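Local structure of uncharacterized protein (Pseudomonas aeruginosa, 3LLB) at residues S8-V13 and L75-P80. The protein is the C-terminal transporter-associated domain of a CorC-type protein that probably takes part in magnesium and cobalt ion transport. Sequence-based numbering, arbitrary orientation.
Sequences SGDFIV and LLRLSP
Asp-10 OD2 is gripped from the neighbouring strand by two nitrogens of Arg-77, and the contact illustrates a salt bridge set beside an antiparallel ladder, just before its first pair. This ladder joins strands 11-14 and 73-80 inside the antiparallel sheet of the transporter-associated domain. Arg-77 NE donates to the anti lone pair of Asp-10 OD2 at 3.0 Å, whereas Arg-77 NH2 meets the same oxygen from above the carboxylate plane. That oxygen sits at the guanidinium edge, and the two flat groups stand 83° apart. With CG anti to the backbone N (chi1 -174°) and its chain extended to NE, Arg-77 reaches along its strand toward the level of Ser-79, where Asp-10 lies. Ser-79 OG is 2.9 Å from Asp-10 OD2, where a weak hydrogen bond is possible but not settled.

Beyond the acid, regular pairing takes over. Phe-11 and Leu-78 form a hydrogen-bonded pair, with Leu-78 N 2.8 Å from Phe-11 O; Val-13 and Leu-76 form the next, with the non-hydrogen-bonded pair Ile-12 and Arg-77 between them. Phe-11, Val-13, Leu-76 and Leu-78 share the face packed by the helices: Phe-22 and Phe-26 touch Val-13 and Leu-78, while Val-38 and Val-42 meet Leu-76. Ile-12 and Arg-77 point to the other face, and Ile-12 CG2 touches Leu-75 CD2 at 4.0 Å. Within the buried layer, Val-13 CG2, anti to its own carbonyl carbon, rests 4.0 Å from Leu-78 CB.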
loop_
_atom_site.group_PDB
_atom_site.type_symbol
_atom_site.label_atom_id
_atom_site.label_comp_id
_atom_site.label_asym_id
_atom_site.label_seq_id
_atom_site.Cartn_x
_atom_site.Cartn_y
_atom_site.Cartn_z
ATOM N N SER A 8 13.633 1.262 -10.327
ATOM C CA SER A 8 13.848 -0.065 -9.803
ATOM C C SER A 8 12.745 -1.046 -10.230
ATOM O O SER A 8 12.930 -2.249 -10.077
ATOM C CB SER A 8 13.872 -0.015 -8.276
ATOM O OG SER A 8 12.708 0.627 -7.832
ATOM N N GLY A 9 11.600 -0.544 -10.699
ATOM C CA GLY A 9 10.435 -1.343 -10.954
ATOM C C GLY A 9 9.399 -1.336 -9.867
ATOM O O GLY A 9 8.324 -1.859 -10.050
ATOM N N ASP A 10 9.753 -0.727 -8.741
ATOM C CA ASP A 10 8.841 -0.503 -7.622
ATOM C C ASP A 10 7.994 0.741 -7.888
ATOM O O ASP A 10 8.113 1.431 -8.933
ATOM C CB ASP A 10 9.626 -0.278 -6.337
ATOM C CG ASP A 10 10.404 -1.464 -5.888
ATOM O OD1 ASP A 10 10.330 -2.591 -6.488
ATOM O OD2 ASP A 10 11.089 -1.246 -4.854
ATOM N N PHE A 11 7.064 0.985 -6.977
ATOM C CA PHE A 11 6.127 2.077 -7.114
ATOM C C PHE A 11 6.019 2.773 -5.781
ATOM O O PHE A 11 6.131 2.099 -4.735
ATOM C CB PHE A 11 4.753 1.570 -7.505
ATOM C CG PHE A 11 4.721 0.929 -8.858
ATOM C CD1 PHE A 11 4.400 1.691 -9.976
ATOM C CD2 PHE A 11 5.043 -0.391 -9.006
ATOM C CE1 PHE A 11 4.381 1.092 -11.227
ATOM C CE2 PHE A 11 5.032 -0.989 -10.313
ATOM C CZ PHE A 11 4.714 -0.250 -11.350
ATOM N N ILE A 12 5.826 4.083 -5.813
ATOM C CA ILE A 12 5.288 4.820 -4.659
ATOM C C ILE A 12 3.758 4.845 -4.819
ATOM O O ILE A 12 3.257 5.277 -5.835
ATOM C CB ILE A 12 5.859 6.252 -4.493
ATOM C CG1 ILE A 12 7.382 6.238 -4.471
ATOM C CG2 ILE A 12 5.334 6.825 -3.183
ATOM C CD1 ILE A 12 7.999 7.619 -4.493
ATOM N N VAL A 13 3.022 4.375 -3.811
ATOM C CA VAL A 13 1.575 4.284 -3.820
ATOM C C VAL A 13 0.991 5.104 -2.700
ATOM O O VAL A 13 1.378 4.928 -1.533
ATOM C CB VAL A 13 1.169 2.803 -3.732
ATOM C CG1 VAL A 13 -0.316 2.644 -3.730
ATOM C CG2 VAL A 13 1.773 1.982 -4.901
ATOM N N LEU A 75 2.254 7.160 2.367
ATOM C CA LEU A 75 2.926 6.663 1.182
ATOM C C LEU A 75 3.558 5.312 1.496
ATOM O O LEU A 75 4.188 5.134 2.568
ATOM C CB LEU A 75 4.031 7.643 0.772
ATOM C CG LEU A 75 3.662 9.069 0.299
ATOM C CD1 LEU A 75 4.882 10.012 0.093
ATOM C CD2 LEU A 75 2.799 8.993 -0.968
ATOM N N LEU A 76 3.411 4.369 0.556
ATOM C CA LEU A 76 3.950 3.034 0.614
ATOM C C LEU A 76 4.868 2.888 -0.571
ATOM O O LEU A 76 4.578 3.422 -1.627
ATOM C CB LEU A 76 2.818 1.998 0.515
ATOM C CG LEU A 76 1.983 2.263 1.758
ATOM C CD1 LEU A 76 0.577 2.356 1.456
ATOM C CD2 LEU A 76 2.408 1.326 2.870
ATOM N N ARG A 77 5.969 2.176 -0.419
ATOM C CA ARG A 77 6.714 1.648 -1.534
ATOM C C ARG A 77 6.290 0.209 -1.793
ATOM O O ARG A 77 6.343 -0.608 -0.918
ATOM C CB ARG A 77 8.189 1.682 -1.246
ATOM C CG ARG A 77 9.072 1.282 -2.379
ATOM C CD ARG A 77 10.456 1.837 -2.227
ATOM N NE ARG A 77 11.362 1.212 -3.196
ATOM C CZ ARG A 77 12.452 1.757 -3.684
ATOM N NH1 ARG A 77 12.802 2.977 -3.319
ATOM N NH2 ARG A 77 13.180 1.081 -4.564
ATOM N N LEU A 78 5.839 -0.042 -2.991
ATOM C CA LEU A 78 5.356 -1.361 -3.428
ATOM C C LEU A 78 6.422 -2.074 -4.229
ATOM O O LEU A 78 6.910 -1.505 -5.171
ATOM C CB LEU A 78 4.129 -1.164 -4.287
ATOM C CG LEU A 78 3.361 -2.412 -4.670
ATOM C CD1 LEU A 78 2.479 -2.941 -3.508
ATOM C CD2 LEU A 78 2.519 -2.171 -5.918
ATOM N N SER A 79 6.833 -3.265 -3.830
ATOM C CA SER A 79 7.825 -4.088 -4.544
ATOM C C SER A 79 7.118 -5.417 -4.892
ATOM O O SER A 79 6.419 -5.980 -4.070
ATOM C CB SER A 79 9.040 -4.375 -3.620
ATOM O OG SER A 79 9.731 -3.223 -3.192
ATOM N N PRO A 80 7.312 -5.969 -6.113
ATOM C CA PRO A 80 6.795 -7.338 -6.341
ATOM C C PRO A 80 7.534 -8.413 -5.554
ATOM O O PRO A 80 8.738 -8.289 -5.391
ATOM C CB PRO A 80 7.078 -7.588 -7.828
ATOM C CG PRO A 80 8.139 -6.618 -8.218
ATOM C CD PRO A 80 7.968 -5.409 -7.311
#